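Local coordinates for 50S ribosomal protein L16 arginine hydroxylase (Escherichia coli, PDB 4CCL) that hydroxylates an arginine of ribosomal protein uL16 at its C3 carbon, using iron(II), 2-oxoglutarate and dioxygen, at residues B[130-144]-B[167-181]. Numbering follows the deposited sequence.
Sequences DVFIIQGTGRRRWRV and AIIDEELEPGDILYI. With SO4 (sulfate ion), chain L.
Trp142 packs on Leu173 and Leu179, and Val144 on Leu179, between the two sheets of the JmjC double-stranded beta-helix (cupin) fold. Each segment contributes one strand to each sheet: 131-135 runs antiparallel to 178-181, and 140-144 antiparallel to 169-173. Leu179 CD2 touches Trp142 CB at 3.8 Å and also reaches Val144 CG2, while Leu173 CD2 approaches Trp142 CD1. Ile133 CD1 sits over one face of the indole, near its rim, and meets Ile181 CD1. The indole NE1 and Arg140 NH1 both bond to Asn197 OD1 of strand 195-202. Arg140 NH1 also donates to sulfate O3 at 2.7 Å; Ser114 holds this ion too, and both residues are inferred to bind substrate.

On the outward face of the smaller sheet, Arg141 grips Asp170 side-on: NE meets OD1 at 2.9 Å and NH2 meets OD2 at 2.7 Å, each through a syn lone pair close to the guanidinium plane. A fully extended chain, with CG trans to the backbone N (chi1 180°), carries the guanidinium there, and Tyr190 OH takes NH1. A methionine in its place would probably lose both strong bonds to Asp170, leaving, of the two segments, the long, weak one from Arg143 NE, whose NH2 is held by Phe165 O. Arg139 NH1 forms a salt bridge with Glu172 OE1, the guanidinium and carboxylate planes 65° apart, and its NH2 pairs with Glu193. Where Ile168 and Ile169 both face Val144, a classic beta bulge interrupts the strand. On the far side of the larger sheet, Tyr180 CD1 lies 3.6 Å from Phe132 CZ, and Tyr180 OH donates to Asp130 OD2 at 2.6 Å, on the anti side of the carboxylate.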
loop_
_atom_site.group_PDB
_atom_site.type_symbol
_atom_site.label_atom_id
_atom_site.label_comp_id
_atom_site.label_asym_id
_atom_site.label_seq_id
_atom_site.Cartn_x
_atom_site.Cartn_y
_atom_site.Cartn_z
ATOM N N ASP B 130 4.578 -21.251 -14.252
ATOM C CA ASP B 130 4.525 -22.582 -14.837
ATOM C C ASP B 130 3.461 -22.600 -15.923
ATOM O O ASP B 130 2.485 -21.853 -15.859
ATOM C CB ASP B 130 4.175 -23.616 -13.769
ATOM C CG ASP B 130 5.092 -23.545 -12.565
ATOM O OD1 ASP B 130 4.838 -22.707 -11.672
ATOM O OD2 ASP B 130 6.069 -24.324 -12.515
ATOM N N VAL B 131 3.649 -23.450 -16.925
ATOM C CA VAL B 131 2.659 -23.586 -17.984
ATOM C C VAL B 131 2.648 -25.003 -18.555
ATOM O O VAL B 131 3.690 -25.658 -18.636
ATOM C CB VAL B 131 2.884 -22.541 -19.112
ATOM C CG1 VAL B 131 4.176 -22.817 -19.869
ATOM C CG2 VAL B 131 1.691 -22.498 -20.065
ATOM N N PHE B 132 1.463 -25.484 -18.918
ATOM C CA PHE B 132 1.352 -26.719 -19.683
ATOM C C PHE B 132 0.881 -26.357 -21.083
ATOM O O PHE B 132 -0.188 -25.775 -21.245
ATOM C CB PHE B 132 0.357 -27.684 -19.035
ATOM C CG PHE B 132 0.857 -28.317 -17.768
ATOM C CD1 PHE B 132 0.685 -27.685 -16.548
ATOM C CD2 PHE B 132 1.486 -29.553 -17.795
ATOM C CE1 PHE B 132 1.138 -28.267 -15.380
ATOM C CE2 PHE B 132 1.941 -30.140 -16.630
ATOM C CZ PHE B 132 1.765 -29.496 -15.421
ATOM N N ILE B 133 1.670 -26.688 -22.098
ATOM C CA ILE B 133 1.282 -26.350 -23.460
ATOM C C ILE B 133 0.822 -27.590 -24.220
ATOM O O ILE B 133 1.615 -28.471 -24.545
ATOM C CB ILE B 133 2.416 -25.645 -24.222
ATOM C CG1 ILE B 133 2.884 -24.413 -23.442
ATOM C CG2 ILE B 133 1.952 -25.258 -25.614
ATOM C CD1 ILE B 133 4.123 -23.747 -24.013
ATOM N N ILE B 134 -0.475 -27.634 -24.502
ATOM C CA ILE B 134 -1.115 -28.786 -25.120
ATOM C C ILE B 134 -1.233 -28.601 -26.625
ATOM O O ILE B 134 -1.822 -27.628 -27.097
ATOM C CB ILE B 134 -2.533 -28.993 -24.549
ATOM C CG1 ILE B 134 -2.490 -29.072 -23.022
ATOM C CG2 ILE B 134 -3.174 -30.240 -25.138
ATOM C CD1 ILE B 134 -3.843 -28.881 -22.362
ATOM N N GLN B 135 -0.675 -29.541 -27.379
ATOM C CA GLN B 135 -0.794 -29.511 -28.829
ATOM C C GLN B 135 -2.168 -29.997 -29.273
ATOM O O GLN B 135 -2.604 -31.087 -28.902
ATOM C CB GLN B 135 0.301 -30.354 -29.486
ATOM C CG GLN B 135 0.217 -30.400 -31.009
ATOM C CD GLN B 135 0.495 -29.055 -31.653
ATOM O OE1 GLN B 135 1.452 -28.369 -31.295
ATOM N NE2 GLN B 135 -0.348 -28.668 -32.605
ATOM N N GLY B 136 -2.842 -29.167 -30.062
ATOM C CA GLY B 136 -4.117 -29.501 -30.672
ATOM C C GLY B 136 -3.902 -29.945 -32.106
ATOM O O GLY B 136 -2.896 -30.585 -32.414
ATOM N N THR B 137 -4.855 -29.625 -32.978
ATOM C CA THR B 137 -4.728 -29.927 -34.400
ATOM C C THR B 137 -3.454 -29.319 -34.969
ATOM O O THR B 137 -3.025 -28.246 -34.545
ATOM C CB THR B 137 -5.900 -29.348 -35.218
ATOM O OG1 THR B 137 -5.816 -27.917 -35.227
ATOM C CG2 THR B 137 -7.234 -29.774 -34.636
ATOM N N GLY B 138 -2.853 -30.010 -35.930
ATOM C CA GLY B 138 -1.652 -29.525 -36.579
ATOM C C GLY B 138 -0.393 -29.891 -35.825
ATOM O O GLY B 138 -0.408 -30.782 -34.975
ATOM N N ARG B 139 0.704 -29.213 -36.151
ATOM C CA ARG B 139 1.986 -29.470 -35.503
ATOM C C ARG B 139 2.802 -28.198 -35.309
ATOM O O ARG B 139 2.736 -27.272 -36.119
ATOM C CB ARG B 139 2.810 -30.485 -36.304
ATOM C CG ARG B 139 2.259 -31.902 -36.289
ATOM C CD ARG B 139 3.216 -32.897 -36.917
ATOM N NE ARG B 139 3.706 -32.452 -38.215
ATOM C CZ ARG B 139 4.976 -32.155 -38.469
ATOM N NH1 ARG B 139 5.888 -32.265 -37.511
ATOM N NH2 ARG B 139 5.334 -31.754 -39.682
ATOM N N ARG B 140 3.572 -28.162 -34.228
ATOM C CA ARG B 140 4.484 -27.057 -33.974
ATOM C C ARG B 140 5.838 -27.576 -33.539
ATOM O O ARG B 140 5.947 -28.646 -32.937
ATOM C CB ARG B 140 3.941 -26.127 -32.889
ATOM C CG ARG B 140 2.543 -25.627 -33.144
ATOM C CD ARG B 140 2.149 -24.553 -32.157
ATOM N NE ARG B 140 2.628 -23.234 -32.558
ATOM C CZ ARG B 140 2.677 -22.184 -31.747
ATOM N NH1 ARG B 140 2.292 -22.304 -30.482
ATOM N NH2 ARG B 140 3.119 -21.017 -32.193
ATOM N N ARG B 141 6.871 -26.812 -33.860
ATOM C CA ARG B 141 8.192 -27.057 -33.323
ATOM C C ARG B 141 8.328 -26.234 -32.054
ATOM O O ARG B 141 8.167 -25.011 -32.081
ATOM C CB ARG B 141 9.267 -26.658 -34.328
ATOM C CG ARG B 141 10.688 -26.872 -33.837
ATOM C CD ARG B 141 11.681 -26.369 -34.866
ATOM N NE ARG B 141 13.067 -26.555 -34.448
ATOM C CZ ARG B 141 14.113 -26.120 -35.141
ATOM N NH1 ARG B 141 13.925 -25.472 -36.282
ATOM N NH2 ARG B 141 15.344 -26.328 -34.694
ATOM N N TRP B 142 8.594 -26.920 -30.948
ATOM C CA TRP B 142 8.831 -26.285 -29.663
ATOM C C TRP B 142 10.271 -26.478 -29.208
ATOM O O TRP B 142 10.847 -27.570 -29.321
ATOM C CB TRP B 142 7.860 -26.804 -28.599
ATOM C CG TRP B 142 6.571 -26.055 -28.578
ATOM C CD1 TRP B 142 5.382 -26.460 -29.095
ATOM C CD2 TRP B 142 6.356 -24.744 -28.019
ATOM N NE1 TRP B 142 4.429 -25.490 -28.888
ATOM C CE2 TRP B 142 4.987 -24.448 -28.245
ATOM C CE3 TRP B 142 7.164 -23.825 -27.368
ATOM C CZ2 TRP B 142 4.438 -23.234 -27.817
ATOM C CZ3 TRP B 142 6.604 -22.628 -26.952
ATOM C CH2 TRP B 142 5.250 -22.346 -27.180
ATOM N N ARG B 143 10.833 -25.390 -28.696
ATOM C CA ARG B 143 12.204 -25.340 -28.229
ATOM C C ARG B 143 12.255 -24.713 -26.841
ATOM O O ARG B 143 11.618 -23.692 -26.588
ATOM C CB ARG B 143 13.075 -24.545 -29.206
ATOM C CG ARG B 143 13.149 -25.153 -30.603
ATOM C CD ARG B 143 13.962 -24.297 -31.565
ATOM N NE ARG B 143 15.367 -24.218 -31.179
ATOM C CZ ARG B 143 15.931 -23.155 -30.613
ATOM N NH1 ARG B 143 15.208 -22.069 -30.372
ATOM N NH2 ARG B 143 17.217 -23.176 -30.294
ATOM N N VAL B 144 12.994 -25.348 -25.937
ATOM C CA VAL B 144 13.193 -24.819 -24.597
ATOM C C VAL B 144 14.682 -24.813 -24.274
ATOM O O VAL B 144 15.366 -25.822 -24.458
ATOM C CB VAL B 144 12.464 -25.662 -23.533
ATOM C CG1 VAL B 144 12.488 -24.945 -22.190
ATOM C CG2 VAL B 144 11.032 -25.945 -23.960
ATOM N N ALA B 167 18.907 -24.869 -27.387
ATOM C CA ALA B 167 17.778 -25.632 -26.865
ATOM C C ALA B 167 18.188 -26.904 -26.129
ATOM O O ALA B 167 18.968 -27.705 -26.647
ATOM C CB ALA B 167 16.803 -25.965 -27.988
ATOM N N ILE B 168 17.673 -27.077 -24.914
ATOM C CA ILE B 168 17.775 -28.361 -24.232
ATOM C C ILE B 168 16.593 -29.241 -24.625
ATOM O O ILE B 168 16.580 -30.441 -24.354
ATOM C CB ILE B 168 17.837 -28.213 -22.697
ATOM C CG1 ILE B 168 16.505 -27.707 -22.141
ATOM C CG2 ILE B 168 18.979 -27.294 -22.300
ATOM C CD1 ILE B 168 16.485 -27.582 -20.632
ATOM N N ILE B 169 15.592 -28.632 -25.253
ATOM C CA ILE B 169 14.498 -29.386 -25.856
ATOM C C ILE B 169 14.198 -28.836 -27.244
ATOM O O ILE B 169 13.883 -27.666 -27.382
ATOM C CB ILE B 169 13.206 -29.322 -25.005
ATOM C CG1 ILE B 169 13.381 -30.081 -23.687
ATOM C CG2 ILE B 169 12.025 -29.894 -25.779
ATOM C CD1 ILE B 169 12.186 -29.985 -22.759
ATOM N N ASP B 170 14.321 -29.667 -28.273
ATOM C CA ASP B 170 13.857 -29.277 -29.599
ATOM C C ASP B 170 13.027 -30.423 -30.164
ATOM O O ASP B 170 13.570 -31.481 -30.481
ATOM C CB ASP B 170 15.061 -28.983 -30.505
ATOM C CG ASP B 170 14.675 -28.260 -31.786
ATOM O OD1 ASP B 170 13.555 -28.481 -32.291
ATOM O OD2 ASP B 170 15.499 -27.466 -32.291
ATOM N N GLU B 171 11.724 -30.204 -30.337
ATOM C CA GLU B 171 10.831 -31.294 -30.746
ATOM C C GLU B 171 9.631 -30.809 -31.549
ATOM O O GLU B 171 9.282 -29.635 -31.514
ATOM C CB GLU B 171 10.330 -32.091 -29.528
ATOM C CG GLU B 171 11.398 -32.859 -28.758
ATOM C CD GLU B 171 10.826 -33.932 -27.855
ATOM O OE1 GLU B 171 9.739 -34.461 -28.171
ATOM O OE2 GLU B 171 11.466 -34.249 -26.829
ATOM N N GLU B 172 9.007 -31.727 -32.278
ATOM C CA GLU B 172 7.755 -31.443 -32.968
ATOM C C GLU B 172 6.614 -32.108 -32.217
ATOM O O GLU B 172 6.636 -33.318 -31.989
ATOM C CB GLU B 172 7.799 -31.974 -34.397
ATOM C CG GLU B 172 8.929 -31.417 -35.236
ATOM C CD GLU B 172 9.092 -32.163 -36.545
ATOM O OE1 GLU B 172 8.625 -33.318 -36.633
ATOM O OE2 GLU B 172 9.680 -31.593 -37.488
ATOM N N LEU B 173 5.614 -31.323 -31.836
ATOM C CA LEU B 173 4.531 -31.833 -31.000
ATOM C C LEU B 173 3.334 -32.325 -31.809
ATOM O O LEU B 173 2.784 -31.600 -32.639
ATOM C CB LEU B 173 4.098 -30.782 -29.973
ATOM C CG LEU B 173 4.758 -30.844 -28.590
ATOM C CD1 LEU B 173 6.258 -31.064 -28.688
ATOM C CD2 LEU B 173 4.463 -29.582 -27.792
ATOM N N GLU B 174 2.949 -33.570 -31.564
ATOM C CA GLU B 174 1.776 -34.153 -32.194
ATOM C C GLU B 174 0.569 -33.826 -31.318
ATOM O O GLU B 174 0.733 -33.539 -30.133
ATOM C CB GLU B 174 1.959 -35.668 -32.326
ATOM C CG GLU B 174 3.350 -36.102 -32.793
ATOM C CD GLU B 174 3.583 -35.891 -34.282
ATOM O OE1 GLU B 174 2.724 -35.274 -34.944
ATOM O OE2 GLU B 174 4.628 -36.350 -34.793
ATOM N N PRO B 175 -0.645 -33.842 -31.897
ATOM C CA PRO B 175 -1.847 -33.589 -31.092
ATOM C C PRO B 175 -1.952 -34.528 -29.892
ATOM O O PRO B 175 -1.805 -35.741 -30.042
ATOM C CB PRO B 175 -2.997 -33.850 -32.076
ATOM C CG PRO B 175 -2.375 -34.556 -33.253
ATOM C CD PRO B 175 -0.975 -34.042 -33.318
ATOM N N GLY B 176 -2.201 -33.960 -28.716
ATOM C CA GLY B 176 -2.256 -34.728 -27.486
ATOM C C GLY B 176 -1.009 -34.574 -26.634
ATOM O O GLY B 176 -1.029 -34.862 -25.437
ATOM N N ASP B 177 0.078 -34.119 -27.252
ATOM C CA ASP B 177 1.329 -33.900 -26.535
ATOM C C ASP B 177 1.252 -32.663 -25.647
ATOM O O ASP B 177 0.553 -31.695 -25.959
ATOM C CB ASP B 177 2.501 -33.769 -27.509
ATOM C CG ASP B 177 2.716 -35.019 -28.337
ATOM O OD1 ASP B 177 2.356 -36.122 -27.871
ATOM O OD2 ASP B 177 3.252 -34.897 -29.456
ATOM N N ILE B 178 1.974 -32.707 -24.533
ATOM C CA ILE B 178 2.019 -31.590 -23.598
ATOM C C ILE B 178 3.461 -31.231 -23.278
ATOM O O ILE B 178 4.291 -32.110 -23.043
ATOM C CB ILE B 178 1.306 -31.931 -22.282
ATOM C CG1 ILE B 178 -0.076 -32.516 -22.564
ATOM C CG2 ILE B 178 1.193 -30.698 -21.397
ATOM C CD1 ILE B 178 -0.752 -33.061 -21.345
ATOM N N LEU B 179 3.755 -29.937 -23.282
ATOM C CA LEU B 179 5.061 -29.450 -22.872
ATOM C C LEU B 179 4.935 -28.671 -21.565
ATOM O O LEU B 179 4.379 -27.573 -21.544
ATOM C CB LEU B 179 5.651 -28.560 -23.967
ATOM C CG LEU B 179 6.941 -27.799 -23.656
ATOM C CD1 LEU B 179 8.071 -28.761 -23.336
ATOM C CD2 LEU B 179 7.319 -26.896 -24.820
ATOM N N TYR B 180 5.454 -29.237 -20.478
ATOM C CA TYR B 180 5.475 -28.536 -19.201
ATOM C C TYR B 180 6.748 -27.719 -19.058
ATOM O O TYR B 180 7.850 -28.263 -19.133
ATOM C CB TYR B 180 5.368 -29.491 -18.010
ATOM C CG TYR B 180 5.724 -28.791 -16.716
ATOM C CD1 TYR B 180 4.864 -27.856 -16.158
ATOM C CD2 TYR B 180 6.935 -29.031 -16.075
ATOM C CE1 TYR B 180 5.187 -27.193 -14.990
ATOM C CE2 TYR B 180 7.264 -28.372 -14.906
ATOM C CZ TYR B 180 6.385 -27.454 -14.370
ATOM O OH TYR B 180 6.701 -26.794 -13.210
ATOM N N ILE B 181 6.581 -26.411 -18.888
ATOM C CA ILE B 181 7.687 -25.490 -18.645
ATOM C C ILE B 181 7.596 -24.782 -17.288
ATOM O O ILE B 181 6.632 -24.060 -17.035
ATOM C CB ILE B 181 7.787 -24.433 -19.756
ATOM C CG1 ILE B 181 7.655 -25.098 -21.132
ATOM C CG2 ILE B 181 9.096 -23.672 -19.636
ATOM C CD1 ILE B 181 7.581 -24.125 -22.288
HETATM S S SO4 L . 1.912 -19.817 -27.871
HETATM O O1 SO4 L . 0.921 -20.872 -27.680
HETATM O O2 SO4 L . 2.536 -19.485 -26.592
HETATM O O3 SO4 L . 2.948 -20.273 -28.791
HETATM O O4 SO4 L . 1.246 -18.639 -28.417
#